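Local coordinates for protein aminotransferase, class IV (Brucella abortus, PDB 4TVI) that probably transfers amino groups between leucine, isoleucine or valine and 2-oxoglutarate, using pyridoxal 5'-phosphate as cofactor, at residues A304-W307 with E308-A312; R243-V246 with I247-L250; S55-W59 with L60-V64. All blocks are in the same frame, centred on the assembly; numbering follows the deposited sequence.

Contact 1 (A304-W307 with E308-A312); sequences ALYW and EWAHA
The last turns of the C-terminal helix 297-310 bring Y306 and W309, three residues apart, into an edge-to-face aromatic pair. W309 presents the edge of its six-membered ring to one face of the Y306 ring, with the planes at 68° and the centroids 5.5 Å apart. CZ3 of W309 leads the approach and lies 4.0 Å from CZ of Y306, close to the phenol end of the ring. The three-residue spacing puts both residues on one flank of the helix, and CG anti to the backbone N (chi1 165° in W309) places each ring beside its own carbonyl carbon. A310 adds its methyl group obliquely to the Y306 ring. That flank rests on helix 241-252, where R245 touches both rings and L249 packs against W309.

W307 and H311, one turn apart, run side by side on another flank. Their rings meet obliquely, CD1 of W307 lying 4.2 Å from CD2 of H311. Both are bonded to E72, which accepts from W307 NE1 at OE2 and from H311 NE2 at OE1, and so probably steadies their side-by-side placing. The ring of H311 also sets an edge against its own helix, with CD2 3.3 Å from W307 O.

On the exposed side, a water donates to L305 O at 2.7 Å and to E308 OE1 at 2.6 Å. L305 O therefore serves two donors, because it also accepts the nearly straight bond from W309 N (3.2 Å, 171°). The i to i+4 series closes with H311 N bound to W307 O, after which the chain soon ends at the carboxylate of A312. This is the end of a C-terminal alpha-helix, its Y306-W309 flank packed on helix 241-252 and its W307-H311 flank bonded to E72.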
ATOM      1  N   ALA A 304      10.120 -19.799 -26.525  1.00 20.35           N
ATOM      2  CA  ALA A 304      11.183 -19.904 -27.522  1.00 20.86           C
ATOM      3  C   ALA A 304      11.290 -18.614 -28.325  1.00 20.23           C
ATOM      4  O   ALA A 304      12.388 -18.113 -28.573  1.00 17.38           O
ATOM      5  CB  ALA A 304      10.936 -21.091 -28.448  1.00 18.95           C
ATOM      6  N   LEU A 305      10.138 -18.079 -28.715  1.00 19.02           N
ATOM      7  CA  LEU A 305      10.079 -16.843 -29.485  1.00 18.63           C
ATOM      8  C   LEU A 305      10.642 -15.670 -28.699  1.00 19.13           C
ATOM      9  O   LEU A 305      11.308 -14.802 -29.260  1.00 19.91           O
ATOM     10  CB  LEU A 305       8.638 -16.542 -29.899  1.00 19.05           C
ATOM     11  CG  LEU A 305       8.039 -17.456 -30.968  1.00 21.68           C
ATOM     12  CD1 LEU A 305       6.539 -17.204 -31.114  1.00 22.27           C
ATOM     13  CD2 LEU A 305       8.763 -17.253 -32.292  1.00 22.69           C
ATOM     14  N   TYR A 306      10.377 -15.646 -27.395  1.00 20.86           N
ATOM     15  CA  TYR A 306      10.884 -14.569 -26.562  1.00 19.05           C
ATOM     16  C   TYR A 306      12.409 -14.613 -26.526  1.00 20.16           C
ATOM     17  O   TYR A 306      13.069 -13.589 -26.691  1.00 22.86           O
ATOM     18  CB  TYR A 306      10.322 -14.645 -25.142  1.00 16.28           C
ATOM     19  CG  TYR A 306      10.682 -13.427 -24.325  1.00 16.40           C
ATOM     20  CD1 TYR A 306      11.892 -13.359 -23.644  1.00 15.13           C
ATOM     21  CD2 TYR A 306       9.831 -12.329 -24.266  1.00 15.54           C
ATOM     22  CE1 TYR A 306      12.239 -12.240 -22.909  1.00 15.21           C
ATOM     23  CE2 TYR A 306      10.170 -11.201 -23.531  1.00 17.72           C
ATOM     24  CZ  TYR A 306      11.380 -11.166 -22.856  1.00 16.70           C
ATOM     25  OH  TYR A 306      11.733 -10.052 -22.126  1.00 16.09           O
ATOM     26  N   TRP A 307      12.958 -15.803 -26.304  1.00 19.90           N
ATOM     27  CA  TRP A 307      14.407 -15.979 -26.222  1.00 20.81           C
ATOM     28  C   TRP A 307      15.102 -15.637 -27.540  1.00 21.08           C
ATOM     29  O   TRP A 307      16.192 -15.064 -27.529  1.00 23.92           O
ATOM     30  CB  TRP A 307      14.743 -17.410 -25.804  1.00 20.83           C
ATOM     31  CG  TRP A 307      15.189 -17.519 -24.382  1.00 19.90           C
ATOM     32  CD1 TRP A 307      16.446 -17.813 -23.932  1.00 19.38           C
ATOM     33  CD2 TRP A 307      14.384 -17.315 -23.217  1.00 20.09           C
ATOM     34  NE1 TRP A 307      16.469 -17.816 -22.560  1.00 20.44           N
ATOM     35  CE2 TRP A 307      15.215 -17.511 -22.095  1.00 21.26           C
ATOM     36  CE3 TRP A 307      13.039 -16.991 -23.012  1.00 18.06           C
ATOM     37  CZ2 TRP A 307      14.745 -17.394 -20.788  1.00 22.23           C
ATOM     38  CZ3 TRP A 307      12.574 -16.872 -21.710  1.00 21.36           C
ATOM     39  CH2 TRP A 307      13.425 -17.073 -20.616  1.00 21.45           C
ATOM     40  N   GLU A 308      14.470 -15.968 -28.669  1.00 20.46           N
ATOM     41  CA  GLU A 308      15.041 -15.627 -29.970  1.00 23.63           C
ATOM     42  C   GLU A 308      15.176 -14.129 -30.117  1.00 20.82           C
ATOM     43  O   GLU A 308      16.242 -13.622 -30.463  1.00 20.90           O
ATOM     44  CB  GLU A 308      14.194 -16.138 -31.137  1.00 30.46           C
ATOM     45  CG  GLU A 308      14.660 -15.519 -32.470  1.00 38.71           C
ATOM     46  CD  GLU A 308      13.730 -15.792 -33.637  1.00 47.66           C
ATOM     47  OE1 GLU A 308      12.500 -15.869 -33.419  1.00 49.12           O
ATOM     48  OE2 GLU A 308      14.221 -15.918 -34.780  1.00 51.67           O
ATOM     49  N   TRP A 309      14.079 -13.423 -29.858  1.00 19.09           N
ATOM     50  CA  TRP A 309      14.073 -11.974 -29.968  1.00 20.72           C
ATOM     51  C   TRP A 309      15.052 -11.336 -28.989  1.00 20.97           C
ATOM     52  O   TRP A 309      15.755 -10.386 -29.331  1.00 20.12           O
ATOM     53  CB  TRP A 309      12.665 -11.421 -29.737  1.00 20.79           C
ATOM     54  CG  TRP A 309      12.673  -9.955 -29.493  1.00 21.18           C
ATOM     55  CD1 TRP A 309      12.757  -8.966 -30.432  1.00 23.55           C
ATOM     56  CD2 TRP A 309      12.604  -9.300 -28.224  1.00 22.38           C
ATOM     57  NE1 TRP A 309      12.747  -7.736 -29.824  1.00 23.82           N
ATOM     58  CE2 TRP A 309      12.649  -7.912 -28.468  1.00 24.73           C
ATOM     59  CE3 TRP A 309      12.509  -9.750 -26.902  1.00 20.37           C
ATOM     60  CZ2 TRP A 309      12.602  -6.972 -27.439  1.00 24.43           C
ATOM     61  CZ3 TRP A 309      12.462  -8.817 -25.886  1.00 22.80           C
ATOM     62  CH2 TRP A 309      12.514  -7.444 -26.158  1.00 24.15           C
ATOM     63  N   ALA A 310      15.097 -11.865 -27.771  1.00 21.61           N
ATOM     64  CA  ALA A 310      15.969 -11.308 -26.744  1.00 22.15           C
ATOM     65  C   ALA A 310      17.432 -11.389 -27.164  1.00 21.69           C
ATOM     66  O   ALA A 310      18.214 -10.493 -26.855  1.00 22.59           O
ATOM     67  CB  ALA A 310      15.759 -12.024 -25.422  1.00 16.84           C
ATOM     68  N   HIS A 311      17.789 -12.458 -27.873  1.00 19.51           N
ATOM     69  CA  HIS A 311      19.167 -12.659 -28.313  1.00 24.47           C
ATOM     70  C   HIS A 311      19.402 -12.200 -29.748  1.00 28.16           C
ATOM     71  O   HIS A 311      20.502 -12.364 -30.283  1.00 29.17           O
ATOM     72  CB  HIS A 311      19.558 -14.135 -28.186  1.00 24.01           C
ATOM     73  CG  HIS A 311      19.838 -14.571 -26.783  1.00 24.48           C
ATOM     74  ND1 HIS A 311      20.980 -14.207 -26.101  1.00 25.42           N
ATOM     75  CD2 HIS A 311      19.122 -15.344 -25.931  1.00 25.16           C
ATOM     76  CE1 HIS A 311      20.958 -14.741 -24.892  1.00 26.88           C
ATOM     77  NE2 HIS A 311      19.839 -15.433 -24.764  1.00 26.94           N
ATOM     78  N   ALA A 312      18.382 -11.628 -30.378  1.00 28.98           N
ATOM     79  CA  ALA A 312      18.532 -11.170 -31.757  1.00 35.31           C
ATOM     80  C   ALA A 312      19.378  -9.906 -31.810  1.00 39.81           C
ATOM     81  O   ALA A 312      19.559  -9.220 -30.801  1.00 40.74           O
ATOM     82  CB  ALA A 312      17.172 -10.931 -32.399  1.00 36.01           C
ATOM     83  OXT ALA A 312      19.905  -9.544 -32.861  1.00 43.14           O
TER
HETATM   84  O   HOH W   1      11.285 -14.209 -31.905  1.00 27.34           O

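Contact 2 (R243-V246 with I247-L250); sequences RQRV and IKLL
V246 O accepts the shortest hydrogen bond of the contact, from L250 N at 2.8 Å, and the L250 side chain folds back over the same carbonyl, its CG 3.3 Å from that oxygen. The two side chains also run side by side, CG1 of V246 meeting CD1 of L250 at 3.6 Å. The valine branch reaches forward because CG1 lies anti to the backbone N (chi1 167°).

Three residues earlier, I247 lays a methyl group over a flat cation. CD1 sits over one face of the R243 guanidinium, 3.4 Å above its plane and displaced toward the rim near NH1. R243 arrives there on a chain extended as far as NE, while its NH2 is taken by a salt bridge to E259 and a hydrogen bond to P231 O.

R245 bends at chi2 and chi3, bringing NH1 obliquely to CE of K248 at 3.7 Å. The cationic ends themselves stay apart, R245 NH1 and K248 NZ being 5.2 Å from each other. R245 forms a salt bridge with D77 and K248 one with E252. The contact thus couples apolar packing to cations whose charge is probably balanced by E259, D77 and E252, acids outside the two segments.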
ATOM      1  N   ARG A 243       4.204  -9.252 -21.204  1.00 10.68           N
ATOM      2  CA  ARG A 243       2.937  -9.616 -21.840  1.00 14.13           C
ATOM      3  C   ARG A 243       2.832  -9.062 -23.257  1.00 12.68           C
ATOM      4  O   ARG A 243       2.548  -9.802 -24.200  1.00 13.52           O
ATOM      5  CB  ARG A 243       1.761  -9.105 -20.996  1.00 15.57           C
ATOM      6  CG  ARG A 243       0.395  -9.186 -21.680  1.00 14.82           C
ATOM      7  CD  ARG A 243      -0.623  -8.332 -20.936  1.00 16.64           C
ATOM      8  NE  ARG A 243      -1.952  -8.443 -21.521  1.00 19.05           N
ATOM      9  CZ  ARG A 243      -2.366  -7.744 -22.569  1.00 19.38           C
ATOM     10  NH1 ARG A 243      -1.555  -6.862 -23.149  1.00 18.13           N
ATOM     11  NH2 ARG A 243      -3.592  -7.930 -23.039  1.00 20.90           N
ATOM     12  N   GLN A 244       3.081  -7.763 -23.402  1.00 12.38           N
ATOM     13  CA  GLN A 244       3.015  -7.103 -24.702  1.00 14.87           C
ATOM     14  C   GLN A 244       4.048  -7.673 -25.670  1.00 17.74           C
ATOM     15  O   GLN A 244       3.773  -7.827 -26.857  1.00 20.37           O
ATOM     16  CB  GLN A 244       3.231  -5.597 -24.548  1.00 17.16           C
ATOM     17  CG  GLN A 244       2.174  -4.886 -23.713  1.00 18.24           C
ATOM     18  CD  GLN A 244       2.561  -3.455 -23.395  1.00 19.66           C
ATOM     19  OE1 GLN A 244       3.098  -2.738 -24.242  1.00 18.02           O
ATOM     20  NE2 GLN A 244       2.310  -3.037 -22.160  1.00 21.01           N
ATOM     21  N   ARG A 245       5.238  -7.975 -25.158  1.00 18.44           N
ATOM     22  CA  ARG A 245       6.304  -8.512 -25.992  1.00 18.03           C
ATOM     23  C   ARG A 245       5.924  -9.886 -26.529  1.00 17.20           C
ATOM     24  O   ARG A 245       6.120 -10.170 -27.710  1.00 17.54           O
ATOM     25  CB  ARG A 245       7.621  -8.592 -25.213  1.00 16.72           C
ATOM     26  CG  ARG A 245       8.801  -9.090 -26.057  1.00 17.79           C
ATOM     27  CD  ARG A 245       9.050  -8.164 -27.249  1.00 18.32           C
ATOM     28  NE  ARG A 245       9.380  -6.813 -26.811  1.00 18.52           N
ATOM     29  CZ  ARG A 245       9.539  -5.771 -27.621  1.00 20.68           C
ATOM     30  NH1 ARG A 245       9.397  -5.915 -28.935  1.00 23.63           N
ATOM     31  NH2 ARG A 245       9.844  -4.583 -27.114  1.00 16.99           N
ATOM     32  N   VAL A 246       5.379 -10.731 -25.655  1.00 14.34           N
ATOM     33  CA  VAL A 246       4.966 -12.085 -26.026  1.00 14.91           C
ATOM     34  C   VAL A 246       3.809 -12.068 -27.039  1.00 16.82           C
ATOM     35  O   VAL A 246       3.798 -12.841 -28.008  1.00 16.55           O
ATOM     36  CB  VAL A 246       4.561 -12.898 -24.774  1.00 14.87           C
ATOM     37  CG1 VAL A 246       3.824 -14.183 -25.157  1.00 15.06           C
ATOM     38  CG2 VAL A 246       5.787 -13.205 -23.919  1.00 15.22           C
ATOM     39  N   ILE A 247       2.853 -11.168 -26.831  1.00 15.06           N
ATOM     40  CA  ILE A 247       1.748 -11.008 -27.772  1.00 18.80           C
ATOM     41  C   ILE A 247       2.282 -10.613 -29.144  1.00 22.13           C
ATOM     42  O   ILE A 247       1.892 -11.178 -30.162  1.00 24.18           O
ATOM     43  CB  ILE A 247       0.738  -9.944 -27.291  1.00 16.00           C
ATOM     44  CG1 ILE A 247      -0.017 -10.435 -26.053  1.00 14.17           C
ATOM     45  CG2 ILE A 247      -0.237  -9.599 -28.395  1.00 13.24           C
ATOM     46  CD1 ILE A 247      -0.896  -9.363 -25.424  1.00 14.55           C
ATOM     47  N   LYS A 248       3.189  -9.642 -29.152  1.00 23.05           N
ATOM     48  CA  LYS A 248       3.785  -9.146 -30.385  1.00 21.99           C
ATOM     49  C   LYS A 248       4.530 -10.256 -31.124  1.00 21.31           C
ATOM     50  O   LYS A 248       4.370 -10.422 -32.331  1.00 21.05           O
ATOM     51  CB  LYS A 248       4.725  -7.974 -30.076  1.00 22.00           C
ATOM     52  CG  LYS A 248       5.415  -7.354 -31.284  1.00 26.58           C
ATOM     53  CD  LYS A 248       6.230  -6.132 -30.872  1.00 28.42           C
ATOM     54  CE  LYS A 248       7.235  -5.735 -31.947  1.00 34.26           C
ATOM     55  NZ  LYS A 248       6.593  -5.365 -33.232  1.00 37.35           N
ATOM     56  N   LEU A 249       5.325 -11.029 -30.392  1.00 20.46           N
ATOM     57  CA  LEU A 249       6.110 -12.098 -31.000  1.00 21.82           C
ATOM     58  C   LEU A 249       5.234 -13.249 -31.492  1.00 22.72           C
ATOM     59  O   LEU A 249       5.482 -13.803 -32.561  1.00 23.56           O
ATOM     60  CB  LEU A 249       7.154 -12.617 -30.012  1.00 20.12           C
ATOM     61  CG  LEU A 249       8.284 -11.629 -29.720  1.00 18.87           C
ATOM     62  CD1 LEU A 249       9.173 -12.140 -28.599  1.00 16.97           C
ATOM     63  CD2 LEU A 249       9.093 -11.373 -30.983  1.00 16.77           C
ATOM     64  N   LEU A 250       4.216 -13.608 -30.712  1.00 21.07           N
ATOM     65  CA  LEU A 250       3.302 -14.670 -31.113  1.00 17.83           C
ATOM     66  C   LEU A 250       2.570 -14.308 -32.400  1.00 19.39           C
ATOM     67  O   LEU A 250       2.481 -15.126 -33.320  1.00 19.12           O
ATOM     68  CB  LEU A 250       2.296 -14.963 -30.008  1.00 15.99           C
ATOM     69  CG  LEU A 250       2.805 -15.865 -28.887  1.00 16.67           C
ATOM     70  CD1 LEU A 250       1.842 -15.859 -27.708  1.00 13.81           C
ATOM     71  CD2 LEU A 250       2.986 -17.274 -29.429  1.00 15.73           C
TER

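Contact 3 (S55-W59 with L60-V64); sequences SQATW and LGSLV
L60 packs tightly over W59, its CG 4.0 Å from the centroid of the six-membered ring and only 15° off the normal, a CH-pi contact between consecutive residues. The leucine methyls spread across the same face, CD2 reaching CE3 of W59 at 3.8 Å. Chi1 of 59° puts CG of W59 between the backbone N and the carbonyl carbon, which leaves the indole alongside L60. From the second subunit, R123 makes a cation-pi contact with this indole and F65 meets it edge-to-face.

Bonding is looser where the short helix 56-60 unwinds. L60 N makes a weak bond to Q56 O, and G61 N binds A57 O at 3.1 Å from well above the carbonyl plane. G61 leaves the helix with positive phi, and a water bridges the departing chain, donating to A57 O at 2.8 Å and accepting from L63 N.

S62 OG then donates to Q56 OE1 at 2.8 Å, in the carbonyl plane. Bent at chi2 (-88°), the glutamine turns its amide toward the serine, and its NE2 binds V136 O. S62 OG is also hydrogen-bonded to A128 N. Side-chain and water bonds thus supplement one weak and one off-plane backbone bond at this buried helix end, beside an indole shared with the second subunit.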
ATOM      1  N   SER A  55      10.265   8.485   7.371  1.00 17.21           N
ATOM      2  CA  SER A  55      10.048   8.758   5.954  1.00 16.03           C
ATOM      3  C   SER A  55       8.564   8.621   5.652  1.00 14.64           C
ATOM      4  O   SER A  55       7.920   7.701   6.146  1.00 14.14           O
ATOM      5  CB  SER A  55      10.859   7.806   5.062  1.00 14.92           C
ATOM      6  OG  SER A  55      12.251   7.989   5.236  1.00 17.14           O
ATOM      7  N   GLN A  56       8.022   9.542   4.860  1.00 15.46           N
ATOM      8  CA  GLN A  56       6.612   9.502   4.489  1.00 16.98           C
ATOM      9  C   GLN A  56       6.272   8.156   3.856  1.00 16.74           C
ATOM     10  O   GLN A  56       5.252   7.551   4.171  1.00 17.27           O
ATOM     11  CB  GLN A  56       6.275  10.647   3.524  1.00 18.87           C
ATOM     12  CG  GLN A  56       4.782  10.829   3.226  1.00 18.98           C
ATOM     13  CD  GLN A  56       4.289   9.980   2.062  1.00 18.47           C
ATOM     14  OE1 GLN A  56       5.064   9.288   1.405  1.00 17.40           O
ATOM     15  NE2 GLN A  56       2.990  10.037   1.803  1.00 18.73           N
ATOM     16  N   ALA A  57       7.145   7.687   2.969  1.00 15.57           N
ATOM     17  CA  ALA A  57       6.895   6.449   2.241  1.00 14.52           C
ATOM     18  C   ALA A  57       6.816   5.245   3.170  1.00 13.49           C
ATOM     19  O   ALA A  57       6.107   4.278   2.895  1.00 13.99           O
ATOM     20  CB  ALA A  57       7.971   6.229   1.199  1.00 16.05           C
ATOM     21  N   THR A  58       7.540   5.310   4.277  1.00 12.65           N
ATOM     22  CA  THR A  58       7.645   4.164   5.163  1.00 12.88           C
ATOM     23  C   THR A  58       6.293   3.777   5.776  1.00 13.89           C
ATOM     24  O   THR A  58       5.919   2.600   5.777  1.00 15.17           O
ATOM     25  CB  THR A  58       8.672   4.438   6.273  1.00 17.81           C
ATOM     26  OG1 THR A  58       9.963   4.646   5.679  1.00 19.84           O
ATOM     27  CG2 THR A  58       8.747   3.269   7.243  1.00 17.90           C
ATOM     28  N   TRP A  59       5.540   4.752   6.274  1.00 14.24           N
ATOM     29  CA  TRP A  59       4.279   4.413   6.927  1.00 16.26           C
ATOM     30  C   TRP A  59       3.044   4.964   6.216  1.00 17.06           C
ATOM     31  O   TRP A  59       1.930   4.787   6.701  1.00 15.48           O
ATOM     32  CB  TRP A  59       4.293   4.878   8.387  1.00 14.29           C
ATOM     33  CG  TRP A  59       4.509   6.349   8.586  1.00 18.45           C
ATOM     34  CD1 TRP A  59       5.654   7.057   8.333  1.00 19.32           C
ATOM     35  CD2 TRP A  59       3.573   7.283   9.135  1.00 20.32           C
ATOM     36  NE1 TRP A  59       5.474   8.378   8.664  1.00 18.78           N
ATOM     37  CE2 TRP A  59       4.208   8.541   9.165  1.00 20.62           C
ATOM     38  CE3 TRP A  59       2.259   7.178   9.604  1.00 22.34           C
ATOM     39  CZ2 TRP A  59       3.572   9.686   9.641  1.00 23.12           C
ATOM     40  CZ3 TRP A  59       1.628   8.314  10.073  1.00 24.21           C
ATOM     41  CH2 TRP A  59       2.284   9.552  10.089  1.00 26.17           C
ATOM     42  N   LEU A  60       3.230   5.602   5.061  1.00 18.20           N
ATOM     43  CA  LEU A  60       2.094   6.138   4.311  1.00 18.24           C
ATOM     44  C   LEU A  60       2.085   5.653   2.848  1.00 17.99           C
ATOM     45  O   LEU A  60       1.198   6.008   2.073  1.00 17.93           O
ATOM     46  CB  LEU A  60       2.086   7.670   4.397  1.00 18.03           C
ATOM     47  CG  LEU A  60       1.820   8.200   5.817  1.00 18.43           C
ATOM     48  CD1 LEU A  60       2.051   9.705   5.931  1.00 17.86           C
ATOM     49  CD2 LEU A  60       0.409   7.834   6.317  1.00 19.19           C
ATOM     50  N   GLY A  61       3.077   4.838   2.492  1.00 16.55           N
ATOM     51  CA  GLY A  61       3.008   3.958   1.334  1.00 14.50           C
ATOM     52  C   GLY A  61       3.235   4.441  -0.089  1.00 15.62           C
ATOM     53  O   GLY A  61       2.708   3.848  -1.024  1.00 16.87           O
ATOM     54  N   SER A  62       4.045   5.472  -0.284  1.00 17.25           N
ATOM     55  CA  SER A  62       4.143   6.081  -1.610  1.00 17.42           C
ATOM     56  C   SER A  62       5.159   5.438  -2.572  1.00 17.04           C
ATOM     57  O   SER A  62       5.306   5.901  -3.700  1.00 19.96           O
ATOM     58  CB  SER A  62       4.472   7.569  -1.463  1.00 18.09           C
ATOM     59  OG  SER A  62       5.716   7.752  -0.802  1.00 21.18           O
ATOM     60  N   LEU A  63       5.825   4.361  -2.162  1.00 16.03           N
ATOM     61  CA  LEU A  63       6.894   3.793  -2.994  1.00 16.06           C
ATOM     62  C   LEU A  63       6.374   3.051  -4.228  1.00 15.19           C
ATOM     63  O   LEU A  63       5.439   2.247  -4.148  1.00 15.04           O
ATOM     64  CB  LEU A  63       7.785   2.850  -2.176  1.00 15.70           C
ATOM     65  CG  LEU A  63       9.062   2.335  -2.872  1.00 16.66           C
ATOM     66  CD1 LEU A  63      10.232   2.200  -1.881  1.00 17.06           C
ATOM     67  CD2 LEU A  63       8.827   1.003  -3.578  1.00 17.10           C
ATOM     68  N   VAL A  64       6.993   3.334  -5.369  1.00 14.10           N
ATOM     69  CA  VAL A  64       6.733   2.593  -6.597  1.00 14.80           C
ATOM     70  C   VAL A  64       7.993   1.852  -7.008  1.00 16.65           C
ATOM     71  O   VAL A  64       9.095   2.202  -6.577  1.00 17.36           O
ATOM     72  CB  VAL A  64       6.294   3.510  -7.744  1.00 15.34           C
ATOM     73  CG1 VAL A  64       5.010   4.217  -7.378  1.00 15.17           C
ATOM     74  CG2 VAL A  64       7.384   4.517  -8.058  1.00 15.21           C
TER
HETATM   75  O   HOH W   2       5.813   2.969   0.475  1.00 11.64           O

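How the contacts relate
Following the chain from the N terminus, contact 3 comes first, at the short helix leading into strand 64-70. Contact 2 follows on helix 241-252, the helix of the beta-alpha-beta unit joining the parallel strands 227-231 and 257-260, and contact 1 lies at the C-terminal end. Each closes just a local turn, and the three run in series without nesting or crossing. Contacts 1 and 2 meet directly: their helices pack together, with W309 CH2 3.3 Å from R245 NE and Y306 CE2 3.6 Å from R245 CG. Contact 3 stands apart, its centre about 33 Å from that of contact 2, across the chain's centre and against the second subunit.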